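PDB 4MRU: SusD homolog from Bacteroides thetaiotaomicron, which probably binds mucin O-glycans at the cell surface, as a member of the SusD family of outer-membrane lipoproteins. Local coordinates for residues L483-S488 against T498-R504. Residues are numbered along the deposited sequence; the frame is centred on the assembly and turned at random.
Sequences LIKESS and THVWWDR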
loop_
_atom_site.group_PDB
_atom_site.type_symbol
_atom_site.label_atom_id
_atom_site.label_comp_id
_atom_site.label_asym_id
_atom_site.label_seq_id
_atom_site.Cartn_x
_atom_site.Cartn_y
_atom_site.Cartn_z
ATOM N N LEU A 483 -3.002 -11.194 -19.072
ATOM C CA LEU A 483 -1.831 -10.922 -18.236
ATOM C C LEU A 483 -0.534 -11.085 -19.011
ATOM O O LEU A 483 0.343 -10.208 -18.968
ATOM C CB LEU A 483 -1.846 -11.876 -17.035
ATOM C CG LEU A 483 -0.653 -11.885 -16.103
ATOM C CD1 LEU A 483 -0.647 -10.647 -15.226
ATOM C CD2 LEU A 483 -0.713 -13.116 -15.209
ATOM N N ILE A 484 -0.423 -12.198 -19.751
ATOM C CA ILE A 484 0.761 -12.456 -20.595
ATOM C C ILE A 484 0.961 -11.378 -21.670
ATOM O O ILE A 484 2.073 -10.844 -21.785
ATOM C CB ILE A 484 0.706 -13.832 -21.227
ATOM C CG1 ILE A 484 0.762 -14.947 -20.142
ATOM C CG2 ILE A 484 1.845 -14.044 -22.233
ATOM C CD1 ILE A 484 0.397 -16.311 -20.658
ATOM N N LYS A 485 -0.108 -11.004 -22.386
ATOM C CA LYS A 485 -0.019 -10.019 -23.441
ATOM C C LYS A 485 0.333 -8.604 -22.938
ATOM O O LYS A 485 1.095 -7.878 -23.599
ATOM C CB LYS A 485 -1.342 -9.969 -24.224
ATOM C CG LYS A 485 -1.489 -11.079 -25.263
ATOM C CD LYS A 485 -2.751 -10.929 -26.121
ATOM C CE LYS A 485 -2.551 -9.920 -27.253
ATOM N NZ LYS A 485 -3.621 -9.928 -28.297
ATOM N N GLU A 486 -0.236 -8.219 -21.796
ATOM C CA GLU A 486 0.025 -6.933 -21.159
ATOM C C GLU A 486 1.394 -6.776 -20.502
ATOM O O GLU A 486 1.759 -5.659 -20.154
ATOM C CB GLU A 486 -0.944 -6.678 -20.000
ATOM C CG GLU A 486 -2.350 -6.325 -20.335
ATOM C CD GLU A 486 -3.052 -5.663 -19.141
ATOM O OE1 GLU A 486 -3.278 -6.308 -18.065
ATOM O OE2 GLU A 486 -3.406 -4.494 -19.325
ATOM N N SER A 487 2.115 -7.874 -20.270
ATOM C CA SER A 487 3.292 -7.886 -19.407
ATOM C C SER A 487 4.540 -7.509 -20.176
ATOM O O SER A 487 4.756 -7.984 -21.288
ATOM C CB SER A 487 3.515 -9.268 -18.783
ATOM O OG SER A 487 4.514 -9.242 -17.742
ATOM N N SER A 488 5.371 -6.674 -19.563
ATOM C CA SER A 488 6.702 -6.409 -20.108
ATOM C C SER A 488 7.651 -7.558 -19.793
ATOM O O SER A 488 8.750 -7.606 -20.315
ATOM C CB SER A 488 7.251 -5.116 -19.528
ATOM O OG SER A 488 7.542 -5.234 -18.139
ATOM N N THR A 498 5.674 -12.822 -12.974
ATOM C CA THR A 498 5.171 -12.129 -14.140
ATOM C C THR A 498 4.820 -10.700 -13.748
ATOM O O THR A 498 4.177 -10.494 -12.736
ATOM C CB THR A 498 3.954 -12.870 -14.704
ATOM O OG1 THR A 498 4.386 -14.115 -15.277
ATOM C CG2 THR A 498 3.269 -12.064 -15.789
ATOM N N HIS A 499 5.248 -9.720 -14.550
ATOM C CA HIS A 499 4.975 -8.319 -14.238
ATOM C C HIS A 499 3.530 -7.973 -14.602
ATOM O O HIS A 499 3.036 -8.338 -15.685
ATOM C CB HIS A 499 5.919 -7.372 -14.999
ATOM C CG HIS A 499 7.344 -7.386 -14.517
ATOM N ND1 HIS A 499 8.189 -6.317 -14.699
ATOM C CD2 HIS A 499 8.070 -8.330 -13.865
ATOM C CE1 HIS A 499 9.375 -6.601 -14.181
ATOM N NE2 HIS A 499 9.330 -7.814 -13.676
ATOM N N VAL A 500 2.895 -7.185 -13.760
ATOM C CA VAL A 500 1.638 -6.534 -14.132
ATOM C C VAL A 500 1.930 -5.420 -15.143
ATOM O O VAL A 500 3.068 -4.952 -15.249
ATOM C CB VAL A 500 0.837 -5.993 -12.902
ATOM C CG1 VAL A 500 0.626 -7.115 -11.855
ATOM C CG2 VAL A 500 1.516 -4.818 -12.275
ATOM N N TRP A 501 0.867 -4.941 -15.801
ATOM C CA TRP A 501 1.028 -4.018 -16.935
ATOM C C TRP A 501 1.811 -2.743 -16.605
ATOM O O TRP A 501 2.626 -2.326 -17.403
ATOM C CB TRP A 501 -0.354 -3.669 -17.528
ATOM C CG TRP A 501 -0.331 -2.533 -18.508
ATOM C CD1 TRP A 501 0.150 -2.548 -19.777
ATOM C CD2 TRP A 501 -0.841 -1.222 -18.283
ATOM N NE1 TRP A 501 -0.014 -1.309 -20.360
ATOM C CE2 TRP A 501 -0.594 -0.473 -19.440
ATOM C CE3 TRP A 501 -1.471 -0.601 -17.200
ATOM C CZ2 TRP A 501 -0.993 0.854 -19.560
ATOM C CZ3 TRP A 501 -1.835 0.747 -17.315
ATOM C CH2 TRP A 501 -1.607 1.435 -18.495
ATOM N N TRP A 502 1.597 -2.111 -15.463
ATOM C CA TRP A 502 2.323 -0.865 -15.194
ATOM C C TRP A 502 3.799 -1.075 -14.774
ATOM O O TRP A 502 4.514 -0.100 -14.673
ATOM C CB TRP A 502 1.617 0.023 -14.154
ATOM C CG TRP A 502 1.169 -0.605 -12.831
ATOM C CD1 TRP A 502 -0.099 -0.798 -12.444
ATOM C CD2 TRP A 502 1.984 -1.017 -11.726
ATOM N NE1 TRP A 502 -0.151 -1.334 -11.201
ATOM C CE2 TRP A 502 1.128 -1.508 -10.747
ATOM C CE3 TRP A 502 3.348 -1.072 -11.504
ATOM C CZ2 TRP A 502 1.575 -2.004 -9.544
ATOM C CZ3 TRP A 502 3.808 -1.580 -10.291
ATOM C CH2 TRP A 502 2.922 -2.062 -9.345
ATOM N N ASP A 503 4.207 -2.314 -14.483
ATOM C CA ASP A 503 5.546 -2.609 -13.961
ATOM C C ASP A 503 6.481 -2.787 -15.129
ATOM O O ASP A 503 6.737 -3.927 -15.614
ATOM C CB ASP A 503 5.497 -3.845 -13.049
ATOM C CG ASP A 503 6.840 -4.209 -12.450
ATOM O OD1 ASP A 503 7.820 -3.463 -12.704
ATOM O OD2 ASP A 503 6.896 -5.254 -11.740
ATOM N N ARG A 504 6.933 -1.655 -15.655
ATOM C CA ARG A 504 7.679 -1.642 -16.927
ATOM C C ARG A 504 9.011 -0.928 -16.829
ATOM O O ARG A 504 9.716 -0.832 -17.800
ATOM C CB ARG A 504 6.851 -0.959 -18.016
ATOM C CG ARG A 504 5.432 -1.473 -18.161
ATOM C CD ARG A 504 4.772 -0.983 -19.464
ATOM N NE ARG A 504 5.047 -1.910 -20.569
ATOM C CZ ARG A 504 4.372 -3.039 -20.805
ATOM N NH1 ARG A 504 3.375 -3.433 -20.019
ATOM N NH2 ARG A 504 4.718 -3.800 -21.804
HETATM O O HOH W 1 0.622 -8.002 -17.240
HETATM O O HOH W 2 3.196 -5.947 -23.297
HETATM O O HOH W 3 -1.457 -6.722 -16.026
HETATM O O HOH W 4 4.759 -5.076 -17.475
#
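The guanidinium of Arg-504 carries the CB of Ser-488 over one face, 3.6 Å above its plane and toward the rim, while its edge meets the carbonyl of Glu-486. NH1 lies 2.8 Å from Glu-486 O in a nearly straight bond (163°) and gives a second bond to Trp-501 O, on a lone pair of that carbonyl. NH2 reaches water 2, which is also bound to Lys-485 O. A bend at chi3 (89°) turns the arginine back to the helix end. The indole of Trp-501 likewise receives Glu-486 O at its edge, 3.5 Å from CD1. The Glu-486 carboxylate lies almost parallel to this ring but packs chiefly on CB, with OE2 3.6 Å from Trp-501 CB; its oxygens accept from the backbone N of Gln-152 and Lys-153, and water 3 links OE1 to Trp-501 N. The imidazole of His-499 has Asp-503 OD2, itself salt-bridged to Arg-460, over one face and Asp-503 O at its edge, bonded to ND1. With OG anti to the backbone N (chi1 -169°), Ser-487 donates to His-499 O at 2.7 Å, and water 1 joins that carbonyl to Leu-483 O. Nearby, Leu-483 and Thr-498 meet tip to tip through CG and CG2. Here a returning loop, folded by a type I turn at Val-500 to Asp-503, packs against the C-terminal end of helix 473-486 in the helical SusD fold, with arginine and water serving carbonyls of its last turn.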